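Local coordinates for 2,3-dihydroxybenzoate-AMP ligase (Bacillus subtilis, PDB 1MDB), which belongs to the ANL superfamily of AMP-binding enzymes, in which a large N-terminal region is followed by a small C-terminal domain, at residues Ser472-Ile477 with Asp504-Val509; Ala454-Ala459 with Ile477-Ala482; Trp366-Arg371 with Thr378-Thr383; Ser298-Leu303 with Ala320-Thr325; Val215-Leu220 with Val337-Leu342. One frame throughout, in Å; residues are numbered along the deposited sequence.

Contact 1 (Ser472-Ile477 with Asp504-Val509)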
# COMPACT_ATOMS: atom_id res chain seq x y z
N SER A 472 12.66 25.38 6.84
CA SER A 472 11.91 24.21 7.27
C SER A 472 10.71 24.55 8.13
O SER A 472 10.78 25.40 9.02
CB SER A 472 12.83 23.28 8.05
OG SER A 472 13.15 23.86 9.30
N CYS A 473 9.61 23.84 7.88
CA CYS A 473 8.36 24.02 8.62
C CYS A 473 7.89 22.66 9.11
O CYS A 473 7.81 21.72 8.32
CB CYS A 473 7.28 24.63 7.73
SG CYS A 473 5.70 24.92 8.56
N VAL A 474 7.58 22.55 10.40
CA VAL A 474 7.08 21.28 10.92
C VAL A 474 5.62 21.41 11.34
O VAL A 474 5.26 22.30 12.12
CB VAL A 474 7.89 20.77 12.16
CG1 VAL A 474 7.82 21.77 13.32
CG2 VAL A 474 7.34 19.44 12.60
N PHE A 475 4.77 20.55 10.80
CA PHE A 475 3.36 20.58 11.18
C PHE A 475 3.22 19.64 12.37
O PHE A 475 3.64 18.50 12.33
CB PHE A 475 2.47 20.13 10.02
CG PHE A 475 2.37 21.14 8.92
CD1 PHE A 475 3.43 21.32 8.03
CD2 PHE A 475 1.22 21.92 8.77
CE1 PHE A 475 3.35 22.28 7.01
CE2 PHE A 475 1.13 22.87 7.75
CZ PHE A 475 2.19 23.05 6.87
N ILE A 476 2.66 20.15 13.46
CA ILE A 476 2.48 19.36 14.66
C ILE A 476 1.00 19.17 14.98
O ILE A 476 0.19 20.09 14.86
CB ILE A 476 3.12 20.08 15.88
CG1 ILE A 476 4.63 20.26 15.66
CG2 ILE A 476 2.84 19.30 17.15
CD1 ILE A 476 5.43 18.96 15.63
N ILE A 477 0.64 17.95 15.37
CA ILE A 477 -0.72 17.65 15.78
C ILE A 477 -0.58 17.56 17.29
O ILE A 477 0.05 16.65 17.82
CB ILE A 477 -1.22 16.30 15.22
CG1 ILE A 477 -1.43 16.41 13.70
CG2 ILE A 477 -2.53 15.92 15.90
CD1 ILE A 477 -1.78 15.09 13.02
N ASP A 504 12.38 25.94 11.31
CA ASP A 504 12.36 27.40 11.29
C ASP A 504 10.96 27.85 11.66
O ASP A 504 10.77 28.91 12.27
CB ASP A 504 12.69 27.94 9.90
CG ASP A 504 14.12 27.71 9.51
OD1 ASP A 504 14.99 28.32 10.16
OD2 ASP A 504 14.37 26.92 8.58
N ARG A 505 9.98 27.04 11.30
CA ARG A 505 8.60 27.39 11.57
C ARG A 505 7.76 26.21 12.05
O ARG A 505 7.96 25.08 11.62
CB ARG A 505 7.99 27.99 10.31
CG ARG A 505 6.52 28.34 10.42
CD ARG A 505 6.12 29.26 9.29
NE ARG A 505 4.69 29.51 9.29
CZ ARG A 505 4.10 30.54 8.68
NH1 ARG A 505 4.84 31.41 8.02
NH2 ARG A 505 2.79 30.67 8.72
N VAL A 506 6.82 26.49 12.95
CA VAL A 506 5.94 25.46 13.50
C VAL A 506 4.46 25.75 13.24
O VAL A 506 3.97 26.84 13.57
CB VAL A 506 6.15 25.33 15.02
CG1 VAL A 506 5.15 24.34 15.60
CG2 VAL A 506 7.58 24.89 15.32
N GLU A 507 3.76 24.79 12.66
CA GLU A 507 2.33 24.94 12.37
C GLU A 507 1.53 23.87 13.12
O GLU A 507 1.80 22.68 12.98
CB GLU A 507 2.06 24.80 10.88
CG GLU A 507 2.53 25.96 10.02
CD GLU A 507 1.80 27.25 10.31
OE1 GLU A 507 0.59 27.20 10.62
OE2 GLU A 507 2.42 28.32 10.21
N PHE A 508 0.56 24.30 13.91
CA PHE A 508 -0.26 23.35 14.64
C PHE A 508 -1.55 23.08 13.87
O PHE A 508 -2.22 24.01 13.42
CB PHE A 508 -0.56 23.86 16.05
CG PHE A 508 0.66 23.98 16.90
CD1 PHE A 508 1.28 25.21 17.07
CD2 PHE A 508 1.23 22.85 17.49
CE1 PHE A 508 2.46 25.32 17.81
CE2 PHE A 508 2.40 22.94 18.23
CZ PHE A 508 3.02 24.18 18.39
N VAL A 509 -1.88 21.80 13.71
CA VAL A 509 -3.09 21.39 13.00
C VAL A 509 -3.70 20.22 13.74
O VAL A 509 -3.05 19.60 14.59
CB VAL A 509 -2.79 20.93 11.55
CG1 VAL A 509 -2.28 22.10 10.71
CG2 VAL A 509 -1.77 19.77 11.57
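Glu507 and Phe475 share one first torsion (chi1 -71° and -73°), each sending its CG beside its own backbone N, and the two side chains rise alongside each other from neighbouring strands. Glu507 CB lies over one face of the Phe475 ring, 4.0 Å from its centroid. The same torsion lays Glu507 CG against Cys473 SG (3.6 Å), and a bend at chi2 (-65°) carries the carboxylate toward Arg505. There Glu507 OE2 is gripped side-on by Arg505, with NE at 2.7 Å and NH2 at 2.8 Å, the carboxylate oxygen lying in the guanidinium plane; Lys532 binds OE1. On the sheet face of Val474 and Ile476, Ile476 CB packs 3.7 Å from Phe508 CD2. The strands run parallel, and residues 474 and 476 exchange backbone bonds with Arg505, Glu507 and Val509. Ser472 N donates to the anti lone pair of Asp504 OD2 (2.9 Å), while Asp504 N reaches Ser472 OG (3.0 Å); Arg435 and Arg471 hold Asp504 OD1. Helix 485-494 completes the beta-alpha-beta unit. With such partners on both oxygens, each carboxylate is probably kept ionised, and Glu507 can bury its methylenes while its charge is compensated.

Contact 2 (Ala454-Ala459 with Ile477-Ala482)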
# COMPACT_ATOMS: atom_id res chain seq x y z
N ALA A 454 3.61 16.72 24.41
CA ALA A 454 2.46 17.41 23.83
C ALA A 454 2.33 17.19 22.32
O ALA A 454 1.54 17.86 21.66
CB ALA A 454 2.53 18.89 24.13
N VAL A 455 3.10 16.25 21.79
CA VAL A 455 3.06 15.98 20.36
C VAL A 455 2.44 14.63 20.04
O VAL A 455 2.92 13.59 20.51
CB VAL A 455 4.49 16.07 19.76
CG1 VAL A 455 4.52 15.54 18.33
CG2 VAL A 455 4.97 17.51 19.80
N HIS A 456 1.37 14.65 19.26
CA HIS A 456 0.70 13.42 18.86
C HIS A 456 1.43 12.89 17.63
O HIS A 456 1.70 11.70 17.53
CB HIS A 456 -0.78 13.69 18.52
CG HIS A 456 -1.46 12.54 17.84
ND1 HIS A 456 -1.54 12.43 16.47
CD2 HIS A 456 -2.03 11.42 18.34
CE1 HIS A 456 -2.13 11.29 16.16
NE2 HIS A 456 -2.43 10.65 17.28
N ASP A 457 1.75 13.79 16.70
CA ASP A 457 2.49 13.41 15.50
C ASP A 457 3.14 14.64 14.90
O ASP A 457 2.76 15.78 15.23
CB ASP A 457 1.57 12.76 14.46
CG ASP A 457 2.34 11.87 13.51
OD1 ASP A 457 3.58 11.80 13.63
OD2 ASP A 457 1.70 11.22 12.64
N ALA A 458 4.11 14.43 14.02
CA ALA A 458 4.83 15.55 13.41
C ALA A 458 5.27 15.26 11.99
O ALA A 458 5.74 14.17 11.69
CB ALA A 458 6.06 15.89 14.27
N ALA A 459 5.11 16.24 11.11
CA ALA A 459 5.53 16.10 9.72
C ALA A 459 6.27 17.38 9.36
O ALA A 459 5.70 18.47 9.36
CB ALA A 459 4.34 15.91 8.82
N ILE A 477 0.64 17.95 15.37
CA ILE A 477 -0.72 17.65 15.78
C ILE A 477 -0.58 17.56 17.29
O ILE A 477 0.05 16.65 17.82
CB ILE A 477 -1.22 16.30 15.22
CG1 ILE A 477 -1.43 16.41 13.70
CG2 ILE A 477 -2.53 15.92 15.90
CD1 ILE A 477 -1.78 15.09 13.02
N PRO A 478 -1.15 18.54 18.02
CA PRO A 478 -1.11 18.62 19.48
C PRO A 478 -1.78 17.46 20.18
O PRO A 478 -2.85 17.01 19.78
CB PRO A 478 -1.83 19.94 19.78
CG PRO A 478 -1.69 20.72 18.52
CD PRO A 478 -1.91 19.68 17.47
N ARG A 479 -1.14 16.95 21.23
CA ARG A 479 -1.72 15.87 22.00
C ARG A 479 -2.50 16.58 23.10
O ARG A 479 -2.15 16.50 24.27
CB ARG A 479 -0.62 15.00 22.62
CG ARG A 479 -1.14 13.90 23.52
CD ARG A 479 0.00 13.07 24.07
NE ARG A 479 0.76 12.43 23.01
CZ ARG A 479 0.24 11.56 22.14
NH1 ARG A 479 -1.05 11.25 22.21
NH2 ARG A 479 1.01 11.02 21.21
N ASP A 480 -3.54 17.29 22.67
CA ASP A 480 -4.43 18.08 23.52
C ASP A 480 -4.07 19.55 23.38
O ASP A 480 -4.00 20.08 22.27
CB ASP A 480 -4.34 17.65 24.98
CG ASP A 480 -5.40 18.30 25.84
OD1 ASP A 480 -6.60 18.15 25.54
OD2 ASP A 480 -5.02 18.98 26.82
N GLU A 481 -3.85 20.23 24.51
CA GLU A 481 -3.50 21.65 24.46
C GLU A 481 -2.15 21.84 23.76
O GLU A 481 -1.12 21.40 24.26
CB GLU A 481 -3.45 22.24 25.86
CG GLU A 481 -3.56 23.76 25.88
CD GLU A 481 -4.87 24.25 25.26
OE1 GLU A 481 -5.11 23.94 24.07
OE2 GLU A 481 -5.64 24.93 25.96
N ALA A 482 -2.18 22.50 22.61
CA ALA A 482 -0.99 22.75 21.82
C ALA A 482 0.10 23.55 22.53
O ALA A 482 -0.14 24.66 23.00
CB ALA A 482 -1.38 23.46 20.53
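A classic beta bulge interrupts the open end of the hairpin formed by strands 455-465 and 469-478: His456 and Asp457 together stand opposite the single residue Ile477. Two backbone bonds define it. His456 N donates to Ile477 O at 2.8 Å, and Ile477 N donates to Asp457 O at 3.0 Å, so that both polar backbone atoms of Ile477 are spent on the bulge. The extra residue shifts the register by one, and the preceding pair, Val455 with Pro478, is a non-hydrogen-bonded one whose side chains diverge. His456 and Ile477 run side by side in the same direction, with His456 CB 3.9 Å from Ile477 CG2. One step further out, Arg479 N closes the strand pairing on Ala454 O at 2.9 Å. Arg479 is itself the centre of an inverse gamma turn, where the chain leaves the strand. Its side chain stays extended as far as CD and then bends (chi3 -61°), folding the guanidinium back over the bulge: His456 CA sits over one face, 3.4 Å from NH2, and NH2 makes a weak bond to Val455 O. NH1 pairs with Asp288, on helix 280-292, which also packs against His456. Through Asp288, Arg479 thus joins the AMP-binding region to a bulged antiparallel hairpin of the C-terminal domain.

Contact 3 (Trp366-Arg371 with Thr378-Thr383)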
# COMPACT_ATOMS: atom_id res chain seq x y z
N TRP A 366 23.13 4.00 -4.56
CA TRP A 366 23.98 4.88 -5.35
C TRP A 366 23.99 6.33 -4.87
O TRP A 366 23.15 6.74 -4.07
CB TRP A 366 23.53 4.88 -6.81
CG TRP A 366 23.88 3.64 -7.55
CD1 TRP A 366 24.64 2.60 -7.12
CD2 TRP A 366 23.49 3.32 -8.89
NE1 TRP A 366 24.76 1.65 -8.11
CE2 TRP A 366 24.06 2.07 -9.21
CE3 TRP A 366 22.71 3.98 -9.86
CZ2 TRP A 366 23.88 1.46 -10.45
CZ3 TRP A 366 22.53 3.37 -11.09
CH2 TRP A 366 23.11 2.12 -11.37
N ASP A 367 24.96 7.09 -5.37
CA ASP A 367 25.10 8.50 -5.04
C ASP A 367 24.53 9.26 -6.24
O ASP A 367 24.23 8.66 -7.27
CB ASP A 367 26.57 8.85 -4.82
CG ASP A 367 27.40 8.76 -6.09
OD1 ASP A 367 27.15 7.85 -6.91
OD2 ASP A 367 28.33 9.58 -6.26
N ASP A 368 24.40 10.58 -6.11
CA ASP A 368 23.85 11.40 -7.18
C ASP A 368 24.38 11.10 -8.58
O ASP A 368 23.73 11.42 -9.57
CB ASP A 368 24.08 12.88 -6.86
CG ASP A 368 23.37 13.32 -5.60
OD1 ASP A 368 22.19 12.96 -5.43
OD2 ASP A 368 23.98 14.04 -4.79
N HIS A 369 25.55 10.49 -8.67
CA HIS A 369 26.13 10.19 -9.97
C HIS A 369 26.08 8.73 -10.38
O HIS A 369 26.91 8.27 -11.17
CB HIS A 369 27.57 10.72 -10.03
CG HIS A 369 27.67 12.19 -9.78
ND1 HIS A 369 27.16 13.13 -10.65
CD2 HIS A 369 28.17 12.88 -8.73
CE1 HIS A 369 27.34 14.34 -10.15
NE2 HIS A 369 27.95 14.22 -8.99
N ASP A 370 25.10 8.00 -9.86
CA ASP A 370 24.92 6.59 -10.19
C ASP A 370 26.12 5.72 -9.85
O ASP A 370 26.35 4.69 -10.48
CB ASP A 370 24.59 6.45 -11.68
CG ASP A 370 23.16 6.87 -12.01
OD1 ASP A 370 22.67 7.85 -11.41
OD2 ASP A 370 22.54 6.23 -12.88
N ARG A 371 26.90 6.13 -8.85
CA ARG A 371 28.06 5.37 -8.42
C ARG A 371 27.73 4.71 -7.09
O ARG A 371 27.17 5.35 -6.20
CB ARG A 371 29.27 6.29 -8.23
CG ARG A 371 29.63 7.15 -9.43
CD ARG A 371 30.56 8.29 -9.02
NE ARG A 371 30.79 9.23 -10.11
CZ ARG A 371 31.46 10.37 -9.99
NH1 ARG A 371 31.98 10.72 -8.82
NH2 ARG A 371 31.62 11.17 -11.04
N THR A 378 24.88 6.51 3.07
CA THR A 378 23.53 6.84 2.66
C THR A 378 23.50 7.22 1.18
O THR A 378 24.43 7.85 0.68
CB THR A 378 22.99 8.00 3.50
OG1 THR A 378 22.94 7.60 4.87
CG2 THR A 378 21.60 8.39 3.04
N GLY A 379 22.43 6.84 0.50
CA GLY A 379 22.30 7.16 -0.91
C GLY A 379 20.96 6.77 -1.50
O GLY A 379 20.01 6.44 -0.78
N HIS A 380 20.89 6.81 -2.82
CA HIS A 380 19.70 6.46 -3.57
C HIS A 380 19.53 4.94 -3.66
O HIS A 380 20.48 4.21 -3.97
CB HIS A 380 19.79 7.05 -4.98
CG HIS A 380 19.81 8.54 -5.01
ND1 HIS A 380 18.66 9.30 -4.93
CD2 HIS A 380 20.83 9.42 -5.09
CE1 HIS A 380 18.97 10.58 -4.97
NE2 HIS A 380 20.29 10.68 -5.07
N LEU A 381 18.32 4.47 -3.39
CA LEU A 381 18.05 3.04 -3.44
C LEU A 381 17.52 2.58 -4.79
O LEU A 381 16.51 3.10 -5.28
CB LEU A 381 17.05 2.65 -2.35
CG LEU A 381 16.56 1.19 -2.39
CD1 LEU A 381 17.70 0.24 -2.05
CD2 LEU A 381 15.42 1.00 -1.40
N LEU A 382 18.21 1.62 -5.38
CA LEU A 382 17.78 1.02 -6.63
C LEU A 382 17.55 -0.44 -6.28
O LEU A 382 18.17 -0.96 -5.35
CB LEU A 382 18.84 1.17 -7.72
CG LEU A 382 19.01 2.59 -8.25
CD1 LEU A 382 19.95 3.36 -7.35
CD2 LEU A 382 19.56 2.54 -9.66
N THR A 383 16.65 -1.10 -7.00
CA THR A 383 16.35 -2.48 -6.69
C THR A 383 15.95 -3.24 -7.95
O THR A 383 15.49 -2.65 -8.93
CB THR A 383 15.24 -2.56 -5.63
OG1 THR A 383 15.25 -3.85 -5.01
CG2 THR A 383 13.88 -2.31 -6.26
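Trp366 O accepts a short hydrogen bond from His380 N (2.6 Å) and is also approached by Gly379 CA at 3.3 Å. Glycine's lack of a side chain leaves room for this carbonyl to come so close. The return bond, Trp366 N to His380 O at 2.7 Å, completes a hydrogen-bonded antiparallel pair at the point where strand 362-366 ends beside strand 379-384. Immediately afterwards a type I turn, Asp367 to Asp370, folds the chain back and places Asp370 O over the indole, 3.5 Å above the plane and over its centre. From the opposite face comes Leu382, crossing the indole at about a right angle, with its CD2 3.8 Å from the centroid of the six-membered ring in a CH-pi contact; the ring is sandwiched between turn and strand. The second residue of the turn reaches the strand as well. His380 turns its ring edge to Asp368, whose CG lies opposite its own carbonyl carbon (chi1 -63°), and NE2 donates to OD1 at 3.0 Å in a nearly straight bond of 165°. The oxygen lies in the imidazole plane, although the carboxylate plane is turned 61° from it. Asp370 meanwhile pairs with Arg410. Such a carboxylate would favour a proton on NE2 of His380 and probably makes a charged imidazolium somewhat easier to reach.

Contact 4 (Ser298-Leu303 with Ala320-Thr325)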
# COMPACT_ATOMS: atom_id res chain seq x y z
N SER A 298 -5.75 -8.54 23.08
CA SER A 298 -4.84 -9.62 23.48
C SER A 298 -4.52 -10.70 22.44
O SER A 298 -3.44 -11.28 22.46
CB SER A 298 -5.38 -10.28 24.75
OG SER A 298 -4.75 -11.52 24.98
N SER A 299 -5.46 -10.98 21.54
CA SER A 299 -5.23 -12.01 20.53
C SER A 299 -4.20 -11.57 19.49
O SER A 299 -3.66 -12.38 18.73
CB SER A 299 -6.54 -12.35 19.82
OG SER A 299 -7.11 -11.19 19.23
N LEU A 300 -3.92 -10.27 19.45
CA LEU A 300 -2.98 -9.73 18.49
C LEU A 300 -1.56 -10.29 18.70
O LEU A 300 -1.01 -10.20 19.80
CB LEU A 300 -2.97 -8.20 18.60
CG LEU A 300 -2.80 -7.38 17.32
CD1 LEU A 300 -3.78 -7.85 16.25
CD2 LEU A 300 -3.03 -5.92 17.64
N GLN A 301 -0.99 -10.86 17.64
CA GLN A 301 0.36 -11.42 17.69
C GLN A 301 1.37 -10.58 16.91
O GLN A 301 2.55 -10.52 17.27
CB GLN A 301 0.35 -12.84 17.11
CG GLN A 301 -0.33 -13.88 17.99
CD GLN A 301 -0.59 -15.17 17.24
OE1 GLN A 301 0.31 -15.72 16.60
NE2 GLN A 301 -1.82 -15.66 17.30
N VAL A 302 0.91 -9.95 15.83
CA VAL A 302 1.77 -9.13 14.98
C VAL A 302 1.06 -7.87 14.50
O VAL A 302 -0.05 -7.94 13.97
CB VAL A 302 2.24 -9.91 13.74
CG1 VAL A 302 3.03 -9.00 12.80
CG2 VAL A 302 3.07 -11.11 14.16
N LEU A 303 1.71 -6.73 14.68
CA LEU A 303 1.16 -5.47 14.24
C LEU A 303 2.13 -4.87 13.22
O LEU A 303 3.26 -4.50 13.56
CB LEU A 303 0.99 -4.51 15.42
CG LEU A 303 0.38 -3.15 15.03
CD1 LEU A 303 -1.04 -3.37 14.54
CD2 LEU A 303 0.39 -2.20 16.22
N ALA A 320 4.77 -2.68 24.51
CA ALA A 320 4.07 -2.37 25.75
C ALA A 320 2.61 -1.97 25.59
O ALA A 320 1.78 -2.31 26.44
CB ALA A 320 4.82 -1.27 26.49
N VAL A 321 2.28 -1.25 24.52
CA VAL A 321 0.90 -0.81 24.30
C VAL A 321 -0.00 -1.91 23.75
O VAL A 321 -1.17 -1.99 24.13
CB VAL A 321 0.83 0.41 23.35
CG1 VAL A 321 -0.63 0.70 22.99
CG2 VAL A 321 1.44 1.63 24.03
N PHE A 322 0.53 -2.75 22.87
CA PHE A 322 -0.26 -3.82 22.28
C PHE A 322 0.17 -5.21 22.74
O PHE A 322 -0.54 -6.19 22.51
CB PHE A 322 -0.20 -3.76 20.76
CG PHE A 322 -0.80 -2.51 20.18
CD1 PHE A 322 -0.00 -1.42 19.88
CD2 PHE A 322 -2.17 -2.44 19.92
CE1 PHE A 322 -0.55 -0.27 19.33
CE2 PHE A 322 -2.72 -1.29 19.37
CZ PHE A 322 -1.91 -0.20 19.07
N GLY A 323 1.34 -5.30 23.37
CA GLY A 323 1.81 -6.58 23.85
C GLY A 323 2.09 -7.59 22.76
O GLY A 323 2.02 -8.80 22.99
N CYS A 324 2.41 -7.11 21.57
CA CYS A 324 2.69 -8.01 20.47
C CYS A 324 3.96 -7.60 19.74
O CYS A 324 4.59 -6.61 20.09
CB CYS A 324 1.51 -8.02 19.49
SG CYS A 324 1.14 -6.41 18.75
N THR A 325 4.33 -8.37 18.73
CA THR A 325 5.52 -8.09 17.95
C THR A 325 5.22 -7.04 16.88
O THR A 325 4.18 -7.09 16.20
CB THR A 325 6.04 -9.34 17.22
OG1 THR A 325 6.33 -10.37 18.17
CG2 THR A 325 7.30 -9.00 16.45
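Leu303 CD2 sits over one face of the Phe322 ring, 3.9 Å from its centroid and only 19° off the normal, while Val321 CG1 covers the opposite face near the rim. With CG of Leu303 opposite the backbone N (chi1 -179°), the second torsion (65°) turns CD2 onto the ring. Leu300 meets the same ring obliquely, its CD2 lying 4.2 Å from Phe322 CD2. Between these apolar groups stands Cys324, whose SG occupies the position between backbone N and carbonyl carbon and rests 3.8 Å from Leu303 CB; its own CB lies close to Leu300 O, at 3.3 Å. The backbones here begin a parallel pairing in the large mixed sheet of the AMP-binding region: strands 302-306 and 325-331 are neighbours, and the chain between them passes through helices 312-315 and 318-321. Gly323, with positive phi, is where the chain leaves helical geometry and turns toward the sheet. Thr325 N then donates to Gln301 O at 3.2 Å, whereas Thr325 O receives Leu303 N at 2.9 Å. Val302 and Thr325 direct their side chains to the same face of the sheet, where Leu342 touches Val302. On the Phe322 side, Trp286 and Met287 of helix 280-292 pack against the ring, and Leu303 also leans on Thr276 and Leu278 of the adjoining strand.

Contact 5 (Val215-Leu220 with Val337-Leu342)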
# COMPACT_ATOMS: atom_id res chain seq x y z
N VAL A 215 4.12 -14.71 2.93
CA VAL A 215 3.51 -15.71 3.80
C VAL A 215 4.59 -16.36 4.69
O VAL A 215 4.44 -16.45 5.91
CB VAL A 215 2.81 -16.81 2.96
CG1 VAL A 215 2.56 -18.04 3.83
CG2 VAL A 215 1.48 -16.29 2.42
N GLU A 216 5.66 -16.81 4.06
CA GLU A 216 6.76 -17.43 4.79
C GLU A 216 7.41 -16.46 5.76
O GLU A 216 7.56 -16.77 6.95
CB GLU A 216 7.78 -17.98 3.80
CG GLU A 216 7.23 -19.12 2.95
CD GLU A 216 8.12 -19.47 1.79
OE1 GLU A 216 7.83 -20.48 1.10
OE2 GLU A 216 9.11 -18.75 1.54
N VAL A 217 7.77 -15.27 5.29
CA VAL A 217 8.40 -14.28 6.16
C VAL A 217 7.48 -13.81 7.30
O VAL A 217 7.95 -13.45 8.37
CB VAL A 217 8.85 -13.02 5.37
CG1 VAL A 217 9.44 -11.99 6.33
CG2 VAL A 217 9.87 -13.40 4.33
N CYS A 218 6.17 -13.82 7.07
CA CYS A 218 5.23 -13.37 8.10
C CYS A 218 4.56 -14.48 8.91
O CYS A 218 3.70 -14.22 9.75
CB CYS A 218 4.17 -12.46 7.45
SG CYS A 218 4.86 -10.93 6.70
N TRP A 219 4.96 -15.73 8.66
CA TRP A 219 4.43 -16.88 9.37
C TRP A 219 2.91 -17.06 9.30
O TRP A 219 2.29 -17.42 10.30
CB TRP A 219 4.86 -16.83 10.85
CG TRP A 219 6.36 -16.78 11.06
CD1 TRP A 219 7.33 -16.90 10.11
CD2 TRP A 219 7.04 -16.57 12.31
NE1 TRP A 219 8.57 -16.77 10.68
CE2 TRP A 219 8.43 -16.57 12.03
CE3 TRP A 219 6.62 -16.38 13.63
CZ2 TRP A 219 9.40 -16.38 13.02
CZ3 TRP A 219 7.59 -16.20 14.63
CH2 TRP A 219 8.96 -16.20 14.31
N LEU A 220 2.31 -16.82 8.14
CA LEU A 220 0.86 -16.98 8.03
C LEU A 220 0.48 -18.45 7.84
O LEU A 220 1.18 -19.21 7.17
CB LEU A 220 0.31 -16.19 6.83
CG LEU A 220 0.45 -14.67 6.79
CD1 LEU A 220 -0.45 -14.13 5.67
CD2 LEU A 220 0.05 -14.06 8.13
N VAL A 337 9.76 -5.58 -1.45
CA VAL A 337 9.12 -5.49 -0.14
C VAL A 337 10.12 -5.96 0.91
O VAL A 337 10.70 -7.05 0.79
CB VAL A 337 7.85 -6.35 -0.06
CG1 VAL A 337 7.29 -6.29 1.37
CG2 VAL A 337 6.81 -5.85 -1.05
N ASN A 338 10.31 -5.14 1.94
CA ASN A 338 11.24 -5.44 3.03
C ASN A 338 10.50 -5.59 4.36
O ASN A 338 9.59 -4.81 4.66
CB ASN A 338 12.27 -4.32 3.17
CG ASN A 338 13.01 -4.04 1.88
OD1 ASN A 338 13.89 -4.80 1.49
ND2 ASN A 338 12.64 -2.95 1.21
N TYR A 339 10.92 -6.56 5.17
CA TYR A 339 10.29 -6.77 6.47
C TYR A 339 11.31 -7.02 7.57
O TYR A 339 12.37 -7.60 7.33
CB TYR A 339 9.39 -8.02 6.49
CG TYR A 339 8.27 -8.14 5.48
CD1 TYR A 339 8.52 -8.62 4.20
CD2 TYR A 339 6.95 -7.86 5.83
CE1 TYR A 339 7.47 -8.84 3.30
CE2 TYR A 339 5.90 -8.07 4.94
CZ TYR A 339 6.17 -8.56 3.68
OH TYR A 339 5.13 -8.79 2.80
N THR A 340 11.00 -6.58 8.79
CA THR A 340 11.87 -6.91 9.91
C THR A 340 11.35 -8.33 10.17
O THR A 340 10.16 -8.59 9.98
CB THR A 340 11.61 -6.03 11.15
OG1 THR A 340 10.21 -6.00 11.44
CG2 THR A 340 12.12 -4.62 10.92
N ARG A 341 12.22 -9.26 10.55
CA ARG A 341 11.76 -10.62 10.79
C ARG A 341 11.06 -10.74 12.13
O ARG A 341 11.39 -10.04 13.08
CB ARG A 341 12.93 -11.61 10.68
CG ARG A 341 13.55 -11.66 9.28
CD ARG A 341 12.51 -11.96 8.20
NE ARG A 341 13.10 -12.22 6.89
CZ ARG A 341 13.43 -11.28 6.00
NH1 ARG A 341 13.24 -10.00 6.28
NH2 ARG A 341 13.97 -11.63 4.84
N LEU A 342 10.07 -11.63 12.20
CA LEU A 342 9.29 -11.80 13.42
C LEU A 342 10.07 -12.29 14.64
O LEU A 342 9.62 -12.11 15.78
CB LEU A 342 8.10 -12.74 13.12
CG LEU A 342 7.16 -12.23 12.03
CD1 LEU A 342 6.06 -13.26 11.74
CD2 LEU A 342 6.54 -10.90 12.46
O HOH W 1 10.09 -13.33 10.21
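Leu342 overlaps the indole of Trp219, its CB standing 3.7 Å from the centroid of the six-membered ring and almost exactly on the normal. Its CD1 extends across the same face to Trp219 CD2, at 3.5 Å, and fits closely beside Cys218 O. The two side chains slide past each other in opposite directions, so the leucine lies along the ring. Val217 projects its CG1 opposite its own backbone N (chi1 178°), and that methyl meets Arg341 CD at 3.6 Å and one face of the guanidinium. The charged end of Arg341 is directed elsewhere, NH2 donating to Pro356 O. Cys218 SG touches Tyr339 CE2 at 3.5 Å, an oblique sulfur-aromatic contact, while the tyrosine hydroxyl is hydrogen-bonded to Ser214 one turn earlier in the helix. The polar link between the segments is a water, which donates to Val217 O (2.8 Å) and accepts from Leu342 N (2.6 Å), satisfying a carbonyl of the last helical turn. Trp219 has positive phi, and Leu220 N reaches back to Val215 O at 3.1 Å. Strand 337-339 starts at Val337, which touches 2,3-dihydroxy-benzoic acid, and the side chain of Tyr339 comes within about 6 Å of that ligand. A Schellman motif, the familiar C-terminal end of a helix, is thereby packed against strand 337-339 and the loop that follows it, beside the ligand pocket.

How the contacts relate
Contacts 1 and 2 are two sides of one strand, 469-478, in the small C-terminal sheet. They share Ile477, and Ile476 CD1 packs 3.4 Å from Ala458 CB between them. Contacts 4 and 5 both reach the large mixed sheet; their centres are 16 Å apart, and they meet where Val302 CG2 lies 3.9 Å from Leu342 CD2. Contact 5 alone includes a residue lining the 2,3-dihydroxy-benzoic acid pocket. Contact 3 sits in a separate antiparallel sheet, about 5 Å from contact 5 at the nearest atoms, with the His380 side chain about 11 Å from AMP. Contact 2 approaches contact 4 to about 10 Å at the nearest atoms, and helix 280-292 packs against both.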